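Local coordinates for protein putative pectin lyase (Geobacillus virus E2, PDB 7CHU) that forms the trimeric tailspike of a deep-sea thermophilic phage and probably recognises or degrades polysaccharide on the host surface, at residues D334-N345 / M358-Y369. Numbering follows the deposited sequence.
Sequences DRNKIIGCDFYN and MLNVIDGCSGQY
Asn336 and Asn360 run alongside each other at the turn before the first paired strands, their amide planes 11° apart. Two donors grip Asn360 OD1: the backbone N of Asn336 at 2.8 Å, from above the carbonyl plane, and Asn336 ND2 at 2.9 Å. Asparagine suits this buried turn because its amide accepts and donates at once: Asn360 ND2 reaches Asn384 OD1 and Gly333 O, and Asn336 OD1 takes Thr314 N. Beyond, Ile338 and Cys365 bring apolar groups to the coil's interior. A chi1 of -63° swings Cys365 SG back beside its backbone N, where it receives Cys341 N at 3.4 Å and meets Ile338 CG2 at 4.0 Å. These are successive coils of a right-handed parallel beta-helix, the pectin-lyase-like fold; the axes of strands 337-339 and 361-363 approach to 4.8 Å and run parallel. Gly340 and Gly364 turn each coil with positive phi, while at Gly367 a side chain would run into Phe343 O. The flat Phe343 ring suits the same interior, meeting Phe321 and Phe350 at small angles. Lys337 and Asp342, on the other face, pair with Asp342 and Lys337 of neighbouring subunits. The far end opens to solvent: exposed Tyr369 turns its edge to the face of Tyr344, centroids 5.5 Å apart and planes at 78°, while Gln368 CG covers one Tyr369 face, 3.7 Å above its plane.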
loop_
_atom_site.group_PDB
_atom_site.type_symbol
_atom_site.label_atom_id
_atom_site.label_comp_id
_atom_site.label_asym_id
_atom_site.label_seq_id
_atom_site.Cartn_x
_atom_site.Cartn_y
_atom_site.Cartn_z
ATOM N N ASP A 334 0.725 -12.717 -19.074
ATOM C CA ASP A 334 2.024 -13.118 -18.554
ATOM C C ASP A 334 2.499 -12.181 -17.460
ATOM O O ASP A 334 2.269 -10.972 -17.525
ATOM C CB ASP A 334 3.092 -13.127 -19.653
ATOM C CG ASP A 334 2.719 -14.022 -20.822
ATOM O OD1 ASP A 334 1.975 -15.000 -20.606
ATOM O OD2 ASP A 334 3.167 -13.738 -21.954
ATOM N N ARG A 335 3.209 -12.761 -16.484
ATOM C CA ARG A 335 3.939 -12.025 -15.441
ATOM C C ARG A 335 3.008 -11.167 -14.588
ATOM O O ARG A 335 3.405 -10.133 -14.058
ATOM C CB ARG A 335 5.056 -11.157 -16.037
ATOM C CG ARG A 335 6.019 -11.883 -16.984
ATOM C CD ARG A 335 7.484 -11.502 -16.724
ATOM N NE ARG A 335 7.744 -10.055 -16.763
ATOM C CZ ARG A 335 7.940 -9.361 -17.891
ATOM N NH1 ARG A 335 7.884 -9.968 -19.069
ATOM N NH2 ARG A 335 8.173 -8.052 -17.858
ATOM N N ASN A 336 1.760 -11.567 -14.449
ATOM C CA ASN A 336 0.961 -10.898 -13.455
ATOM C C ASN A 336 1.361 -11.394 -12.074
ATOM O O ASN A 336 1.940 -12.485 -11.918
ATOM C CB ASN A 336 -0.515 -11.109 -13.745
ATOM C CG ASN A 336 -0.884 -10.659 -15.152
ATOM O OD1 ASN A 336 -0.903 -9.455 -15.437
ATOM N ND2 ASN A 336 -1.120 -11.615 -16.049
ATOM N N LYS A 337 1.075 -10.569 -11.071
ATOM C CA LYS A 337 1.499 -10.818 -9.697
ATOM C C LYS A 337 0.294 -10.733 -8.771
ATOM O O LYS A 337 -0.351 -9.679 -8.668
ATOM C CB LYS A 337 2.583 -9.820 -9.289
ATOM C CG LYS A 337 3.848 -10.026 -10.115
ATOM C CD LYS A 337 4.811 -8.874 -10.005
ATOM C CE LYS A 337 6.050 -9.106 -10.905
ATOM N NZ LYS A 337 5.699 -9.303 -12.355
ATOM N N ILE A 338 -0.005 -11.847 -8.116
ATOM C CA ILE A 338 -1.100 -11.992 -7.165
ATOM C C ILE A 338 -0.423 -12.235 -5.820
ATOM O O ILE A 338 0.050 -13.343 -5.532
ATOM C CB ILE A 338 -2.051 -13.141 -7.536
ATOM C CG1 ILE A 338 -2.345 -13.204 -9.060
ATOM C CG2 ILE A 338 -3.341 -13.090 -6.691
ATOM C CD1 ILE A 338 -3.136 -12.060 -9.548
ATOM N N ILE A 339 -0.303 -11.189 -5.010
ATOM C CA ILE A 339 0.562 -11.213 -3.830
ATOM C C ILE A 339 -0.241 -10.773 -2.618
ATOM O O ILE A 339 -0.781 -9.656 -2.600
ATOM C CB ILE A 339 1.794 -10.308 -4.018
ATOM C CG1 ILE A 339 2.744 -10.901 -5.070
ATOM C CG2 ILE A 339 2.510 -10.081 -2.677
ATOM C CD1 ILE A 339 3.974 -10.054 -5.308
ATOM N N GLY A 340 -0.276 -11.621 -1.587
ATOM C CA GLY A 340 -0.937 -11.270 -0.349
ATOM C C GLY A 340 -2.440 -11.140 -0.447
ATOM O O GLY A 340 -3.041 -10.441 0.368
ATOM N N CYS A 341 -3.074 -11.780 -1.425
ATOM C CA CYS A 341 -4.515 -11.642 -1.543
ATOM C C CYS A 341 -5.217 -12.729 -0.743
ATOM O O CYS A 341 -4.667 -13.801 -0.483
ATOM C CB CYS A 341 -4.956 -11.705 -3.018
ATOM S SG CYS A 341 -4.154 -10.407 -4.017
ATOM N N ASP A 342 -6.475 -12.481 -0.431
ATOM C CA ASP A 342 -7.285 -13.501 0.205
ATOM C C ASP A 342 -8.556 -13.701 -0.601
ATOM O O ASP A 342 -9.170 -12.731 -1.060
ATOM C CB ASP A 342 -7.616 -13.144 1.641
ATOM C CG ASP A 342 -8.069 -14.357 2.440
ATOM O OD1 ASP A 342 -9.304 -14.568 2.458
ATOM O OD2 ASP A 342 -7.200 -15.088 3.015
ATOM N N PHE A 343 -8.955 -14.965 -0.729
ATOM C CA PHE A 343 -10.056 -15.404 -1.574
ATOM C C PHE A 343 -11.025 -16.221 -0.736
ATOM O O PHE A 343 -10.608 -17.170 -0.062
ATOM C CB PHE A 343 -9.547 -16.276 -2.728
ATOM C CG PHE A 343 -8.468 -15.644 -3.551
ATOM C CD1 PHE A 343 -8.806 -14.871 -4.674
ATOM C CD2 PHE A 343 -7.126 -15.861 -3.252
ATOM C CE1 PHE A 343 -7.815 -14.298 -5.479
ATOM C CE2 PHE A 343 -6.113 -15.294 -4.028
ATOM C CZ PHE A 343 -6.454 -14.501 -5.157
ATOM N N TYR A 344 -12.305 -15.874 -0.775
ATOM C CA TYR A 344 -13.293 -16.612 0.008
ATOM C C TYR A 344 -14.549 -16.864 -0.821
ATOM O O TYR A 344 -15.343 -15.947 -1.047
ATOM C CB TYR A 344 -13.637 -15.870 1.301
ATOM C CG TYR A 344 -14.420 -16.713 2.271
ATOM C CD1 TYR A 344 -13.774 -17.594 3.141
ATOM C CD2 TYR A 344 -15.804 -16.638 2.315
ATOM C CE1 TYR A 344 -14.500 -18.370 4.037
ATOM C CE2 TYR A 344 -16.532 -17.409 3.202
ATOM C CZ TYR A 344 -15.873 -18.269 4.063
ATOM O OH TYR A 344 -16.590 -19.053 4.934
ATOM N N ASN A 345 -14.730 -18.122 -1.238
ATOM C CA ASN A 345 -15.976 -18.657 -1.781
ATOM C C ASN A 345 -16.194 -18.300 -3.244
ATOM O O ASN A 345 -16.826 -17.286 -3.553
ATOM C CB ASN A 345 -17.189 -18.211 -0.964
ATOM C CG ASN A 345 -18.303 -19.228 -1.005
ATOM O OD1 ASN A 345 -18.048 -20.422 -1.155
ATOM N ND2 ASN A 345 -19.540 -18.769 -0.895
ATOM N N MET A 358 1.914 -17.313 -18.771
ATOM C CA MET A 358 3.176 -17.816 -18.255
ATOM C C MET A 358 3.842 -16.825 -17.311
ATOM O O MET A 358 3.722 -15.606 -17.466
ATOM C CB MET A 358 4.137 -18.185 -19.396
ATOM C CG MET A 358 4.875 -17.005 -20.049
ATOM S SD MET A 358 5.970 -17.572 -21.381
ATOM C CE MET A 358 6.372 -19.235 -20.829
ATOM N N LEU A 359 4.583 -17.375 -16.348
ATOM C CA LEU A 359 5.382 -16.616 -15.375
ATOM C C LEU A 359 4.529 -15.671 -14.524
ATOM O O LEU A 359 5.024 -14.685 -13.978
ATOM C CB LEU A 359 6.516 -15.847 -16.055
ATOM C CG LEU A 359 7.876 -16.534 -16.249
ATOM C CD1 LEU A 359 8.396 -17.170 -14.984
ATOM C CD2 LEU A 359 7.837 -17.562 -17.380
ATOM N N ASN A 360 3.262 -15.987 -14.338
ATOM C CA ASN A 360 2.505 -15.360 -13.274
ATOM C C ASN A 360 2.956 -15.919 -11.921
ATOM O O ASN A 360 3.450 -17.048 -11.829
ATOM C CB ASN A 360 1.021 -15.597 -13.508
ATOM C CG ASN A 360 0.575 -15.063 -14.841
ATOM O OD1 ASN A 360 0.330 -13.856 -14.981
ATOM N ND2 ASN A 360 0.481 -15.951 -15.844
ATOM N N VAL A 361 2.832 -15.107 -10.878
ATOM C CA VAL A 361 3.222 -15.492 -9.523
ATOM C C VAL A 361 2.004 -15.379 -8.623
ATOM O O VAL A 361 1.271 -14.384 -8.685
ATOM C CB VAL A 361 4.366 -14.615 -8.976
ATOM C CG1 VAL A 361 4.827 -15.179 -7.611
ATOM C CG2 VAL A 361 5.513 -14.550 -9.948
ATOM N N ILE A 362 1.798 -16.387 -7.787
ATOM C CA ILE A 362 0.819 -16.356 -6.704
ATOM C C ILE A 362 1.630 -16.512 -5.420
ATOM O O ILE A 362 2.138 -17.602 -5.133
ATOM C CB ILE A 362 -0.224 -17.474 -6.826
ATOM C CG1 ILE A 362 -1.040 -17.328 -8.123
ATOM C CG2 ILE A 362 -1.079 -17.515 -5.571
ATOM C CD1 ILE A 362 -1.776 -18.588 -8.542
ATOM N N ASP A 363 1.742 -15.454 -4.628
ATOM C CA ASP A 363 2.688 -15.435 -3.524
ATOM C C ASP A 363 2.074 -14.845 -2.255
ATOM O O ASP A 363 1.470 -13.767 -2.290
ATOM C CB ASP A 363 3.938 -14.648 -3.925
ATOM C CG ASP A 363 4.975 -14.618 -2.823
ATOM O OD1 ASP A 363 5.382 -13.513 -2.407
ATOM O OD2 ASP A 363 5.374 -15.710 -2.349
ATOM N N GLY A 364 2.245 -15.545 -1.129
ATOM C CA GLY A 364 1.720 -15.052 0.134
ATOM C C GLY A 364 0.209 -14.970 0.211
ATOM O O GLY A 364 -0.322 -14.203 1.022
ATOM N N CYS A 365 -0.505 -15.729 -0.611
ATOM C CA CYS A 365 -1.962 -15.668 -0.637
ATOM C C CYS A 365 -2.547 -16.761 0.236
ATOM O O CYS A 365 -1.868 -17.723 0.597
ATOM C CB CYS A 365 -2.509 -15.825 -2.065
ATOM S SG CYS A 365 -2.023 -14.512 -3.214
ATOM N N SER A 366 -3.829 -16.622 0.557
ATOM C CA SER A 366 -4.532 -17.703 1.237
ATOM C C SER A 366 -6.010 -17.570 0.899
ATOM O O SER A 366 -6.404 -16.728 0.082
ATOM C CB SER A 366 -4.262 -17.696 2.748
ATOM O OG SER A 366 -4.547 -18.982 3.287
ATOM N N GLY A 367 -6.826 -18.442 1.485
ATOM C CA GLY A 367 -8.243 -18.406 1.208
ATOM C C GLY A 367 -8.900 -19.749 1.427
ATOM O O GLY A 367 -8.257 -20.724 1.790
ATOM N N GLN A 368 -10.207 -19.778 1.178
ATOM C CA GLN A 368 -10.978 -20.974 1.452
ATOM C C GLN A 368 -12.165 -21.041 0.508
ATOM O O GLN A 368 -12.725 -20.010 0.123
ATOM C CB GLN A 368 -11.449 -20.999 2.921
ATOM C CG GLN A 368 -11.882 -22.402 3.378
ATOM C CD GLN A 368 -12.318 -22.421 4.831
ATOM O OE1 GLN A 368 -12.381 -21.377 5.490
ATOM N NE2 GLN A 368 -12.634 -23.608 5.336
ATOM N N TYR A 369 -12.530 -22.271 0.130
ATOM C CA TYR A 369 -13.755 -22.592 -0.603
ATOM C C TYR A 369 -13.657 -22.201 -2.073
ATOM O O TYR A 369 -14.450 -21.396 -2.574
ATOM C CB TYR A 369 -14.989 -21.942 0.039
ATOM C CG TYR A 369 -15.289 -22.479 1.419
ATOM C CD1 TYR A 369 -15.323 -23.870 1.664
ATOM C CD2 TYR A 369 -15.518 -21.615 2.486
ATOM C CE1 TYR A 369 -15.576 -24.376 2.946
ATOM C CE2 TYR A 369 -15.784 -22.113 3.754
ATOM C CZ TYR A 369 -15.812 -23.487 3.975
ATOM O OH TYR A 369 -16.063 -23.952 5.245
HETATM O O HOH W 1 5.066 -12.374 -12.311
#